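Side-chain contacts in aminopentol aminotransferase (Sphingopyxis macrogoltabida, PDB 6HBS), which transfers the amino group of aminopentol (hydrolysed fumonisin B1) to pyruvate in a pyridoxal-phosphate-dependent reaction of fumonisin degradation: residues Pro54-Met59 / Thr390-Ala395; Leu334-Thr339 / Pro345-Ala350; Ala360-Cys365 / Val372-Asn377. One frame throughout, in Å; residues are numbered along the deposited sequence.

Interaction 1: Pro54-Met59 / Thr390-Ala395; sequences PYIDYM and TETLEA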
ATOM      1  N   PRO A  54       4.644  28.161  10.137  1.00 24.78           N
ATOM      2  CA  PRO A  54       4.167  27.098  11.013  1.00 24.07           C
ATOM      3  C   PRO A  54       2.639  27.114  11.157  1.00 23.34           C
ATOM      4  O   PRO A  54       2.016  28.177  11.102  1.00 22.75           O
ATOM      5  CB  PRO A  54       4.857  27.415  12.351  1.00 26.47           C
ATOM      6  CG  PRO A  54       4.934  28.917  12.358  1.00 25.68           C
ATOM      7  CD  PRO A  54       5.146  29.313  10.911  1.00 26.49           C
ATOM      8  N   TYR A  55       2.059  25.930  11.349  1.00 20.38           N
ATOM      9  CA  TYR A  55       0.648  25.778  11.640  1.00 19.24           C
ATOM     10  C   TYR A  55       0.484  24.727  12.723  1.00 19.28           C
ATOM     11  O   TYR A  55       1.058  23.615  12.630  1.00 18.83           O
ATOM     12  CB  TYR A  55      -0.188  25.337  10.428  1.00 19.92           C
ATOM     13  CG  TYR A  55       0.023  26.148   9.180  1.00 19.48           C
ATOM     14  CD1 TYR A  55       1.033  25.813   8.294  1.00 20.43           C
ATOM     15  CD2 TYR A  55      -0.737  27.273   8.908  1.00 20.22           C
ATOM     16  CE1 TYR A  55       1.254  26.563   7.158  1.00 20.98           C
ATOM     17  CE2 TYR A  55      -0.499  28.054   7.788  1.00 20.57           C
ATOM     18  CZ  TYR A  55       0.473  27.673   6.890  1.00 20.46           C
ATOM     19  OH  TYR A  55       0.720  28.374   5.748  1.00 22.82           O
ATOM     20  N   ILE A  56      -0.349  25.048  13.717  1.00 17.89           N
ATOM     21  CA  ILE A  56      -0.845  24.028  14.603  1.00 17.61           C
ATOM     22  C   ILE A  56      -1.805  23.164  13.771  1.00 17.87           C
ATOM     23  O   ILE A  56      -2.769  23.677  13.191  1.00 19.29           O
ATOM     24  CB  ILE A  56      -1.518  24.629  15.848  1.00 17.70           C
ATOM     25  CG1 ILE A  56      -0.564  25.551  16.616  1.00 20.81           C
ATOM     26  CG2 ILE A  56      -2.024  23.510  16.732  1.00 17.34           C
ATOM     27  CD1 ILE A  56      -1.255  26.404  17.678  1.00 22.94           C
ATOM     28  N   ASP A  57      -1.530  21.854  13.728  1.00 17.61           N
ATOM     29  CA  ASP A  57      -2.106  20.985  12.707  1.00 17.49           C
ATOM     30  C   ASP A  57      -3.305  20.194  13.261  1.00 17.05           C
ATOM     31  O   ASP A  57      -3.110  19.254  13.992  1.00 18.40           O
ATOM     32  CB  ASP A  57      -1.011  20.072  12.158  1.00 17.75           C
ATOM     33  CG  ASP A  57      -1.514  18.978  11.232  1.00 17.39           C
ATOM     34  OD1 ASP A  57      -2.505  19.221  10.517  1.00 17.45           O
ATOM     35  OD2 ASP A  57      -0.957  17.867  11.320  1.00 19.91           O
ATOM     36  N   TYR A  58      -4.536  20.551  12.862  1.00 16.77           N
ATOM     37  CA  TYR A  58      -5.725  19.813  13.313  1.00 17.58           C
ATOM     38  C   TYR A  58      -6.128  18.738  12.294  1.00 18.09           C
ATOM     39  O   TYR A  58      -7.157  18.109  12.466  1.00 18.42           O
ATOM     40  CB  TYR A  58      -6.873  20.765  13.703  1.00 18.17           C
ATOM     41  CG  TYR A  58      -6.546  21.499  14.974  1.00 17.73           C
ATOM     42  CD1 TYR A  58      -6.707  20.879  16.199  1.00 20.16           C
ATOM     43  CD2 TYR A  58      -5.934  22.732  14.950  1.00 19.54           C
ATOM     44  CE1 TYR A  58      -6.345  21.510  17.384  1.00 21.38           C
ATOM     45  CE2 TYR A  58      -5.535  23.368  16.119  1.00 21.83           C
ATOM     46  CZ  TYR A  58      -5.779  22.771  17.346  1.00 21.60           C
ATOM     47  OH  TYR A  58      -5.395  23.356  18.516  1.00 21.02           O
ATOM     48  N   MET A  59      -5.291  18.474  11.285  1.00 18.40           N
ATOM     49  CA  MET A  59      -5.513  17.291  10.425  1.00 18.93           C
ATOM     50  C   MET A  59      -4.746  16.073  10.941  1.00 17.95           C
ATOM     51  O   MET A  59      -5.106  14.946  10.637  1.00 17.81           O
ATOM     52  CB  MET A  59      -5.084  17.536   8.983  1.00 18.57           C
ATOM     53  CG  MET A  59      -5.819  18.616   8.285  1.00 20.98           C
ATOM     54  SD  MET A  59      -7.546  18.719   8.738  1.00 26.30           S
ATOM     55  CE  MET A  59      -8.249  17.193   8.155  1.00 23.19           C
ATOM     56  N   THR A 390      -4.797  27.222  23.542  1.00 22.34           N
ATOM     57  CA  THR A 390      -4.955  28.638  23.837  1.00 23.80           C
ATOM     58  C   THR A 390      -4.625  29.464  22.606  1.00 23.16           C
ATOM     59  O   THR A 390      -5.404  30.361  22.244  1.00 22.54           O
ATOM     60  CB  THR A 390      -4.097  29.083  25.028  1.00 25.69           C
ATOM     61  OG1 THR A 390      -4.510  28.314  26.146  1.00 28.89           O
ATOM     62  CG2 THR A 390      -4.276  30.539  25.371  1.00 29.30           C
ATOM     63  N   GLU A 391      -3.492  29.164  21.959  1.00 23.51           N
ATOM     64  CA  GLU A 391      -3.056  29.915  20.786  1.00 24.45           C
ATOM     65  C   GLU A 391      -4.004  29.655  19.605  1.00 23.40           C
ATOM     66  O   GLU A 391      -4.233  30.545  18.768  1.00 21.69           O
ATOM     67  CB  GLU A 391      -1.603  29.571  20.421  1.00 29.42           C
ATOM     68  CG  GLU A 391      -0.583  30.334  21.251  1.00 35.24           C
ATOM     69  CD  GLU A 391      -0.804  31.845  21.299  1.00 40.56           C
ATOM     70  OE1 GLU A 391      -0.767  32.492  20.233  1.00 43.42           O
ATOM     71  OE2 GLU A 391      -1.087  32.359  22.398  1.00 43.65           O
ATOM     72  N   THR A 392      -4.559  28.440  19.527  1.00 22.06           N
ATOM     73  CA  THR A 392      -5.518  28.150  18.465  1.00 22.16           C
ATOM     74  C   THR A 392      -6.700  29.130  18.567  1.00 21.90           C
ATOM     75  O   THR A 392      -7.162  29.704  17.586  1.00 20.31           O
ATOM     76  CB  THR A 392      -5.945  26.684  18.550  1.00 22.42           C
ATOM     77  OG1 THR A 392      -4.786  25.890  18.264  1.00 22.27           O
ATOM     78  CG2 THR A 392      -7.079  26.376  17.614  1.00 23.06           C
ATOM     79  N   LEU A 393      -7.187  29.282  19.794  1.00 22.90           N
ATOM     80  CA  LEU A 393      -8.406  30.028  20.083  1.00 23.91           C
ATOM     81  C   LEU A 393      -8.181  31.527  19.886  1.00 24.01           C
ATOM     82  O   LEU A 393      -9.114  32.208  19.486  1.00 27.18           O
ATOM     83  CB  LEU A 393      -8.911  29.696  21.489  1.00 24.05           C
ATOM     84  CG  LEU A 393      -9.571  28.328  21.644  1.00 22.59           C
ATOM     85  CD1 LEU A 393      -9.723  27.981  23.121  1.00 23.62           C
ATOM     86  CD2 LEU A 393     -10.919  28.231  20.939  1.00 22.56           C
ATOM     87  N   GLU A 394      -6.943  32.017  20.020  1.00 23.79           N
ATOM     88  CA  GLU A 394      -6.641  33.399  19.616  1.00 25.86           C
ATOM     89  C   GLU A 394      -6.783  33.548  18.096  1.00 26.64           C
ATOM     90  O   GLU A 394      -7.297  34.549  17.606  1.00 24.40           O
ATOM     91  CB  GLU A 394      -5.230  33.831  20.023  1.00 31.32           C
ATOM     92  CG  GLU A 394      -4.874  33.518  21.468  1.00 39.87           C
ATOM     93  CD  GLU A 394      -4.734  34.685  22.436  1.00 49.89           C
ATOM     94  OE1 GLU A 394      -3.915  34.563  23.383  1.00 55.56           O
ATOM     95  OE2 GLU A 394      -5.465  35.691  22.266  1.00 53.14           O
ATOM     96  N   ALA A 395      -6.336  32.531  17.344  1.00 22.89           N
ATOM     97  CA  ALA A 395      -6.413  32.554  15.883  1.00 23.37           C
ATOM     98  C   ALA A 395      -7.866  32.472  15.417  1.00 21.29           C
ATOM     99  O   ALA A 395      -8.267  33.176  14.490  1.00 22.35           O
ATOM    100  CB  ALA A 395      -5.604  31.420  15.306  1.00 23.71           C
TER
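Strand 54-57 belongs to the four-stranded mixed sheet of this class-III aminotransferase. Ile56 and Tyr58 join it to a helix through Thr392. The Tyr58 hydroxyl donates a hydrogen bond of 2.6 Å from OH to Thr392 OG1, which lies at the ring edge and in the ring plane. The two side chains come from opposite directions. Thr392 OG1 stands beside its backbone N and anti to the carbonyl carbon (chi1 -66°). It also bonds to Asp388 O, one turn earlier, so two bonds grip this buried hydroxyl. The methyl of Thr392 also nears the phenol, with CG2 3.7 Å from Tyr58 CE2. Ile56 supplies the apolar flank. Its CD1 is 3.6 Å from Thr392 OG1 and 4.2 Å from Glu391 CB. At the end of the strand, Asp57 OD1 accepts from Met59 N at 3.0 Å. This is an Asx turn, and the N-H comes from above the carboxylate plane. Asp57 OD2 is bonded to Tyr69 OH. Strand 54-57 runs between strands 46-49 and 370-371. Leu321 of helix 310-332 packs on both Tyr58 and Thr392, and Val370 of strand 370-371 touches Tyr58 and Ala395.

Interaction 2: Leu334-Thr339 / Pro345-Ala350; sequences LELKQT and PQIFFA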
ATOM      1  N   LEU A 334     -22.188  33.873  15.198  1.00 38.61           N
ATOM      2  CA  LEU A 334     -22.032  32.990  14.045  1.00 39.23           C
ATOM      3  C   LEU A 334     -22.128  31.548  14.532  1.00 37.13           C
ATOM      4  O   LEU A 334     -21.126  30.997  14.959  1.00 42.90           O
ATOM      5  CB  LEU A 334     -20.663  33.216  13.398  1.00 40.88           C
ATOM      6  CG  LEU A 334     -20.526  34.393  12.438  1.00 45.14           C
ATOM      7  CD1 LEU A 334     -19.060  34.583  12.055  1.00 46.27           C
ATOM      8  CD2 LEU A 334     -21.370  34.195  11.186  1.00 46.31           C
ATOM      9  N   GLU A 335     -23.308  30.940  14.409  1.00 33.40           N
ATOM     10  CA  GLU A 335     -23.584  29.597  14.957  1.00 32.74           C
ATOM     11  C   GLU A 335     -22.768  28.496  14.249  1.00 27.79           C
ATOM     12  O   GLU A 335     -22.745  28.419  13.007  1.00 26.80           O
ATOM     13  CB  GLU A 335     -25.069  29.269  14.845  1.00 34.20           C
ATOM     14  CG  GLU A 335     -25.479  28.122  15.746  1.00 38.07           C
ATOM     15  CD  GLU A 335     -26.902  27.641  15.508  1.00 44.92           C
ATOM     16  OE1 GLU A 335     -27.570  28.232  14.647  1.00 46.49           O
ATOM     17  OE2 GLU A 335     -27.322  26.656  16.165  1.00 46.02           O
ATOM     18  N   LEU A 336     -22.155  27.621  15.055  1.00 26.19           N
ATOM     19  CA  LEU A 336     -21.404  26.445  14.551  1.00 27.34           C
ATOM     20  C   LEU A 336     -22.239  25.171  14.680  1.00 27.72           C
ATOM     21  O   LEU A 336     -23.095  25.082  15.510  1.00 29.46           O
ATOM     22  CB  LEU A 336     -20.150  26.254  15.398  1.00 27.49           C
ATOM     23  CG  LEU A 336     -19.095  27.338  15.289  1.00 26.61           C
ATOM     24  CD1 LEU A 336     -17.900  27.000  16.171  1.00 25.74           C
ATOM     25  CD2 LEU A 336     -18.675  27.513  13.841  1.00 25.95           C
ATOM     26  N   LYS A 337     -21.888  24.159  13.885  1.00 26.09           N
ATOM     27  CA  LYS A 337     -22.252  22.769  14.136  1.00 25.74           C
ATOM     28  C   LYS A 337     -20.941  21.993  14.359  1.00 24.97           C
ATOM     29  O   LYS A 337     -20.232  21.681  13.403  1.00 24.64           O
ATOM     30  CB  LYS A 337     -23.028  22.183  12.950  1.00 26.27           C
ATOM     31  CG  LYS A 337     -24.327  22.897  12.598  1.00 28.57           C
ATOM     32  CD  LYS A 337     -25.068  22.282  11.406  1.00 28.78           C
ATOM     33  CE  LYS A 337     -24.343  22.435  10.079  1.00 31.57           C
ATOM     34  NZ  LYS A 337     -24.900  21.561   9.016  1.00 33.39           N
ATOM     35  N   GLN A 338     -20.606  21.754  15.626  1.00 23.89           N
ATOM     36  CA  GLN A 338     -19.438  20.955  15.977  1.00 23.57           C
ATOM     37  C   GLN A 338     -19.954  19.557  16.279  1.00 23.61           C
ATOM     38  O   GLN A 338     -20.642  19.385  17.249  1.00 23.73           O
ATOM     39  CB  GLN A 338     -18.724  21.527  17.195  1.00 24.09           C
ATOM     40  CG  GLN A 338     -18.327  22.985  17.020  1.00 23.87           C
ATOM     41  CD  GLN A 338     -17.401  23.401  18.131  1.00 25.51           C
ATOM     42  OE1 GLN A 338     -16.234  22.997  18.178  1.00 23.06           O
ATOM     43  NE2 GLN A 338     -17.943  24.160  19.078  1.00 22.86           N
ATOM     44  N   THR A 339     -19.641  18.591  15.407  1.00 21.91           N
ATOM     45  CA  THR A 339     -20.266  17.277  15.451  1.00 21.35           C
ATOM     46  C   THR A 339     -19.208  16.178  15.505  1.00 20.73           C
ATOM     47  O   THR A 339     -18.052  16.380  15.149  1.00 21.57           O
ATOM     48  CB  THR A 339     -21.218  17.084  14.262  1.00 22.02           C
ATOM     49  OG1 THR A 339     -20.516  17.212  13.023  1.00 20.86           O
ATOM     50  CG2 THR A 339     -22.357  18.087  14.310  1.00 23.11           C
ATOM     51  N   PRO A 345     -13.221  16.145  15.367  1.00 18.65           N
ATOM     52  CA  PRO A 345     -14.380  17.006  15.162  1.00 18.27           C
ATOM     53  C   PRO A 345     -14.606  17.438  13.722  1.00 18.19           C
ATOM     54  O   PRO A 345     -13.664  17.622  12.946  1.00 18.31           O
ATOM     55  CB  PRO A 345     -14.052  18.223  16.067  1.00 18.32           C
ATOM     56  CG  PRO A 345     -12.552  18.330  16.005  1.00 19.87           C
ATOM     57  CD  PRO A 345     -12.056  16.893  15.875  1.00 19.03           C
ATOM     58  N   GLN A 346     -15.885  17.557  13.377  1.00 19.59           N
ATOM     59  CA  GLN A 346     -16.325  18.225  12.163  1.00 19.91           C
ATOM     60  C   GLN A 346     -16.885  19.578  12.624  1.00 19.92           C
ATOM     61  O   GLN A 346     -17.752  19.629  13.506  1.00 20.69           O
ATOM     62  CB  GLN A 346     -17.378  17.373  11.458  1.00 20.31           C
ATOM     63  CG  GLN A 346     -17.838  17.893  10.110  1.00 20.78           C
ATOM     64  CD  GLN A 346     -16.929  17.426   9.000  1.00 23.12           C
ATOM     65  OE1 GLN A 346     -15.786  17.877   8.910  1.00 20.81           O
ATOM     66  NE2 GLN A 346     -17.438  16.523   8.158  1.00 20.75           N
ATOM     67  N   ILE A 347     -16.359  20.654  12.066  1.00 20.11           N
ATOM     68  CA  ILE A 347     -16.670  22.009  12.535  1.00 22.48           C
ATOM     69  C   ILE A 347     -17.155  22.808  11.322  1.00 19.97           C
ATOM     70  O   ILE A 347     -16.380  23.294  10.535  1.00 20.00           O
ATOM     71  CB  ILE A 347     -15.450  22.651  13.230  1.00 21.47           C
ATOM     72  CG1 ILE A 347     -14.962  21.809  14.412  1.00 23.19           C
ATOM     73  CG2 ILE A 347     -15.789  24.076  13.663  1.00 23.31           C
ATOM     74  CD1 ILE A 347     -13.659  22.306  15.062  1.00 23.12           C
ATOM     75  N   PHE A 348     -18.477  22.843  11.168  1.00 20.48           N
ATOM     76  CA  PHE A 348     -19.146  23.566  10.137  1.00 20.69           C
ATOM     77  C   PHE A 348     -19.890  24.781  10.726  1.00 22.10           C
ATOM     78  O   PHE A 348     -20.063  24.894  11.952  1.00 22.40           O
ATOM     79  CB  PHE A 348     -20.183  22.659   9.465  1.00 21.60           C
ATOM     80  CG  PHE A 348     -19.662  21.529   8.603  1.00 23.46           C
ATOM     81  CD1 PHE A 348     -18.311  21.357   8.334  1.00 23.15           C
ATOM     82  CD2 PHE A 348     -20.558  20.627   8.038  1.00 24.55           C
ATOM     83  CE1 PHE A 348     -17.867  20.304   7.540  1.00 23.70           C
ATOM     84  CE2 PHE A 348     -20.107  19.564   7.267  1.00 24.79           C
ATOM     85  CZ  PHE A 348     -18.766  19.417   7.002  1.00 24.98           C
ATOM     86  N   PHE A 349     -20.350  25.660   9.833  1.00 23.20           N
ATOM     87  CA  PHE A 349     -21.249  26.757  10.183  1.00 23.83           C
ATOM     88  C   PHE A 349     -22.716  26.371   9.918  1.00 26.36           C
ATOM     89  O   PHE A 349     -23.051  25.795   8.878  1.00 23.95           O
ATOM     90  CB  PHE A 349     -20.827  28.008   9.422  1.00 23.85           C
ATOM     91  CG  PHE A 349     -19.603  28.659  10.001  1.00 23.90           C
ATOM     92  CD1 PHE A 349     -18.338  28.145   9.752  1.00 24.36           C
ATOM     93  CD2 PHE A 349     -19.710  29.782  10.800  1.00 26.09           C
ATOM     94  CE1 PHE A 349     -17.203  28.712  10.310  1.00 24.67           C
ATOM     95  CE2 PHE A 349     -18.571  30.352  11.358  1.00 26.48           C
ATOM     96  CZ  PHE A 349     -17.322  29.816  11.116  1.00 24.56           C
ATOM     97  N   ALA A 350     -23.611  26.722  10.850  1.00 27.97           N
ATOM     98  CA  ALA A 350     -25.060  26.593  10.583  1.00 29.90           C
ATOM     99  C   ALA A 350     -25.422  27.522   9.414  1.00 30.87           C
ATOM    100  O   ALA A 350     -24.810  28.542   9.256  1.00 31.65           O
ATOM    101  CB  ALA A 350     -25.868  26.911  11.825  1.00 30.99           C
TER
HETATM  102  O   HOH W   1     -23.622  30.173  10.965  1.00 40.65           O
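Strands 336-339 and 346-349 run antiparallel at 163° between their directions, and Lys337 with Phe348 and Thr339 with Gln346 are the hydrogen-bonded pairs. A further bond, from Ala350 N to Glu335 O, extends the pairing at 2.9 Å. A water bridges this open end, donating to Glu335 O and to Ala350 O. Leu336 and Phe349 lie side by side. Leu336 CD2 sits over the middle of the Phe349 ring, 3.7 Å from its centroid and 9° off the normal. This is a CH-pi contact. Leu334 CB lies at the edge of the same ring, 4.1 Å from Phe349 CE2. Further along, Gln338 OE1 is 4.1 Å from Ile347 CD1, while Gln338 NE2 bonds to Arg322 O. Across the last pair, Thr339 OG1 is 3.5 Å from Gln346 CB. With chi1 at -175°, Gln346 CG is anti to the backbone N and rests on one face of the Phe348 ring, toward its rim. Thr339, Gln346 and Lys337 also bond to the loop at 203-205, Lys337 by a salt bridge to Asp204. The opposite face of the hairpin, with Leu336, Gln338 and Ile347, packs on helix 310-332. Phe400 of helix 386-405 touches Leu334 and Phe349.

Interaction 3: Ala360-Cys365 / Val372-Asn377; sequences AWAAAC and VHPYHN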
ATOM      1  N   ALA A 360     -14.171  30.600   4.319  1.00 25.08           N
ATOM      2  CA  ALA A 360     -13.543  31.890   4.627  1.00 25.86           C
ATOM      3  C   ALA A 360     -12.911  31.842   6.032  1.00 24.61           C
ATOM      4  O   ALA A 360     -11.790  32.326   6.244  1.00 25.21           O
ATOM      5  CB  ALA A 360     -14.567  33.002   4.490  1.00 29.22           C
ATOM      6  N   TRP A 361     -13.602  31.207   6.975  1.00 21.73           N
ATOM      7  CA  TRP A 361     -13.158  31.093   8.358  1.00 22.23           C
ATOM      8  C   TRP A 361     -11.895  30.225   8.434  1.00 23.75           C
ATOM      9  O   TRP A 361     -10.963  30.583   9.096  1.00 20.77           O
ATOM     10  CB  TRP A 361     -14.277  30.497   9.216  1.00 23.01           C
ATOM     11  CG  TRP A 361     -13.937  30.372  10.664  1.00 23.84           C
ATOM     12  CD1 TRP A 361     -13.885  31.385  11.588  1.00 25.79           C
ATOM     13  CD2 TRP A 361     -13.613  29.160  11.365  1.00 24.09           C
ATOM     14  NE1 TRP A 361     -13.534  30.881  12.812  1.00 26.97           N
ATOM     15  CE2 TRP A 361     -13.350  29.519  12.705  1.00 24.95           C
ATOM     16  CE3 TRP A 361     -13.480  27.817  10.987  1.00 25.43           C
ATOM     17  CZ2 TRP A 361     -13.012  28.571  13.672  1.00 23.69           C
ATOM     18  CZ3 TRP A 361     -13.169  26.879  11.939  1.00 23.54           C
ATOM     19  CH2 TRP A 361     -12.899  27.262  13.258  1.00 26.26           C
ATOM     20  N   ALA A 362     -11.907  29.082   7.732  1.00 21.34           N
ATOM     21  CA  ALA A 362     -10.765  28.177   7.731  1.00 23.29           C
ATOM     22  C   ALA A 362      -9.552  28.910   7.152  1.00 22.43           C
ATOM     23  O   ALA A 362      -8.463  28.806   7.682  1.00 22.73           O
ATOM     24  CB  ALA A 362     -11.095  26.892   6.963  1.00 22.67           C
ATOM     25  N   ALA A 363      -9.756  29.684   6.077  1.00 24.08           N
ATOM     26  CA  ALA A 363      -8.629  30.355   5.434  1.00 26.77           C
ATOM     27  C   ALA A 363      -8.061  31.420   6.375  1.00 27.17           C
ATOM     28  O   ALA A 363      -6.855  31.617   6.419  1.00 24.47           O
ATOM     29  CB  ALA A 363      -9.025  30.972   4.114  1.00 26.40           C
ATOM     30  N   ALA A 364      -8.952  32.122   7.090  1.00 27.43           N
ATOM     31  CA  ALA A 364      -8.553  33.193   8.019  1.00 28.45           C
ATOM     32  C   ALA A 364      -7.758  32.580   9.177  1.00 26.77           C
ATOM     33  O   ALA A 364      -6.836  33.177   9.677  1.00 26.89           O
ATOM     34  CB  ALA A 364      -9.772  33.947   8.505  1.00 28.83           C
ATOM     35  N   CYS A 365      -8.091  31.345   9.565  1.00 24.75           N
ATOM     36  CA  CYS A 365      -7.323  30.655  10.610  1.00 25.74           C
ATOM     37  C   CYS A 365      -5.866  30.386  10.176  1.00 25.25           C
ATOM     38  O   CYS A 365      -4.975  30.377  11.034  1.00 24.02           O
ATOM     39  CB  CYS A 365      -7.959  29.340  11.017  1.00 25.67           C
ATOM     40  SG  CYS A 365      -9.489  29.482  11.970  1.00 24.92           S
ATOM     41  N   VAL A 372      -7.075  24.244  10.060  1.00 19.30           N
ATOM     42  CA  VAL A 372      -8.349  23.581  10.257  1.00 19.52           C
ATOM     43  C   VAL A 372      -9.013  23.406   8.882  1.00 19.98           C
ATOM     44  O   VAL A 372      -8.655  24.069   7.904  1.00 21.30           O
ATOM     45  CB  VAL A 372      -9.267  24.382  11.195  1.00 21.14           C
ATOM     46  CG1 VAL A 372      -8.786  24.340  12.626  1.00 23.08           C
ATOM     47  CG2 VAL A 372      -9.470  25.811  10.709  1.00 21.42           C
ATOM     48  N   HIS A 373      -9.996  22.510   8.816  1.00 20.35           N
ATOM     49  CA  HIS A 373     -10.506  22.031   7.552  1.00 20.97           C
ATOM     50  C   HIS A 373     -11.989  22.322   7.444  1.00 20.70           C
ATOM     51  O   HIS A 373     -12.737  21.969   8.345  1.00 21.04           O
ATOM     52  CB  HIS A 373     -10.211  20.540   7.381  1.00 21.87           C
ATOM     53  CG  HIS A 373     -10.238  20.078   5.956  1.00 23.70           C
ATOM     54  ND1 HIS A 373     -11.363  20.155   5.155  1.00 22.51           N
ATOM     55  CD2 HIS A 373      -9.294  19.460   5.213  1.00 25.44           C
ATOM     56  CE1 HIS A 373     -11.080  19.681   3.959  1.00 22.51           C
ATOM     57  NE2 HIS A 373      -9.810  19.250   3.963  1.00 23.35           N
ATOM     58  N   PRO A 374     -12.450  22.975   6.352  1.00 21.70           N
ATOM     59  CA  PRO A 374     -13.861  23.321   6.213  1.00 23.00           C
ATOM     60  C   PRO A 374     -14.809  22.221   5.719  1.00 24.46           C
ATOM     61  O   PRO A 374     -16.024  22.460   5.786  1.00 22.56           O
ATOM     62  CB  PRO A 374     -13.809  24.442   5.163  1.00 22.48           C
ATOM     63  CG  PRO A 374     -12.675  24.061   4.289  1.00 21.24           C
ATOM     64  CD  PRO A 374     -11.643  23.526   5.252  1.00 21.66           C
ATOM     65  N   TYR A 375     -14.299  21.046   5.260  1.00 23.22           N
ATOM     66  CA  TYR A 375     -15.245  19.982   4.794  1.00 23.39           C
ATOM     67  C   TYR A 375     -14.911  18.564   5.305  1.00 22.77           C
ATOM     68  O   TYR A 375     -15.762  17.678   5.216  1.00 23.81           O
ATOM     69  CB  TYR A 375     -15.458  20.079   3.273  1.00 24.10           C
ATOM     70  CG  TYR A 375     -14.308  19.686   2.391  1.00 25.19           C
ATOM     71  CD1 TYR A 375     -13.912  18.355   2.272  1.00 28.29           C
ATOM     72  CD2 TYR A 375     -13.627  20.632   1.645  1.00 26.64           C
ATOM     73  CE1 TYR A 375     -12.862  17.972   1.444  1.00 28.22           C
ATOM     74  CE2 TYR A 375     -12.564  20.269   0.823  1.00 29.81           C
ATOM     75  CZ  TYR A 375     -12.192  18.934   0.710  1.00 29.49           C
ATOM     76  OH  TYR A 375     -11.142  18.579  -0.080  1.00 29.66           O
ATOM     77  N   HIS A 376     -13.723  18.346   5.870  1.00 20.13           N
ATOM     78  CA  HIS A 376     -13.259  17.035   6.312  1.00 19.42           C
ATOM     79  C   HIS A 376     -13.071  17.080   7.816  1.00 18.62           C
ATOM     80  O   HIS A 376     -12.580  18.087   8.357  1.00 20.44           O
ATOM     81  CB  HIS A 376     -11.944  16.655   5.612  1.00 20.11           C
ATOM     82  CG  HIS A 376     -11.476  15.243   5.805  1.00 20.84           C
ATOM     83  ND1 HIS A 376     -11.015  14.766   7.026  1.00 20.45           N
ATOM     84  CD2 HIS A 376     -11.338  14.222   4.914  1.00 21.87           C
ATOM     85  CE1 HIS A 376     -10.646  13.500   6.895  1.00 21.03           C
ATOM     86  NE2 HIS A 376     -10.832  13.138   5.587  1.00 20.97           N
ATOM     87  N   ASN A 377     -13.386  15.980   8.496  1.00 17.52           N
ATOM     88  CA  ASN A 377     -13.207  15.966   9.926  1.00 18.64           C
ATOM     89  C   ASN A 377     -11.729  16.150  10.264  1.00 18.61           C
ATOM     90  O   ASN A 377     -10.838  15.789   9.479  1.00 17.63           O
ATOM     91  CB  ASN A 377     -13.731  14.712  10.630  1.00 20.32           C
ATOM     92  CG  ASN A 377     -12.888  13.484  10.367  1.00 20.94           C
ATOM     93  OD1 ASN A 377     -13.094  12.807   9.368  1.00 21.58           O
ATOM     94  ND2 ASN A 377     -11.925  13.202  11.244  1.00 18.77           N
TER
HETATM   95  O   HOH W   2      -6.787  26.662   8.614  1.00 23.70           O
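A water links Val372 and Ala362: it accepts from Val372 N at 2.8 Å and lies 2.9 Å from Ala362 O. Beside this bridge the contact is apolar. Val372 CG2 occupies the position between its backbone N and carbonyl carbon (chi1 -71° for CG1). That turns this methyl to the helix, where it lies 3.9 Å from Cys365 CB and 4.0 Å from Trp361 CZ3. The valine and the indole cross at about a right angle. Ala362 CB touches both Val372 and Pro374, with Pro374 CD at 3.8 Å. One turn along the helix, Cys365 SG stands over the centre of one face of the Trp361 ring system, 3.9 Å above the plane. Phe349 meets the indole edge-to-face, and Thr396, Ala399 and Val403 of helix 386-405 also touch it. The loop around Pro374 is held partly by its own side chains. Tyr375 N donates to His373 ND1 at 3.1 Å, in the plane of the imidazole. His376 ND1 donates to a lone pair of Asn377 O at 2.7 Å. The amide of Asn377 reaches Arg233, a residue of the pyridoxal-phosphate pocket. Helix 356-367, strand 370-371 and the loop that follows thus pack together, as in the small domain of fold-type I (class-III) aminotransferases.

In the fold
From the N terminus, Pro54-Met59 comes first, in the four-stranded sheet. Its partner, Thr390-Ala395, lies in helix 386-405 near the C terminus. Interaction 1 therefore closes a loop of 330 residues, and the other two contacts are nested inside it. Interaction 2 closes the short hairpin of strands 336-339 and 346-349. Helix 356-367 follows, and interaction 3 closes the next short loop. These two lie in series. Their centres are about 11 Å apart, and they touch: Gln346 reaches the backbone of His376 and Asn377. Interactions 1 and 3 touch where Met59 packs on His373 and Tyr58 on Val372. Together they tie the small sheet, the hairpin and the C-terminal helices into one body.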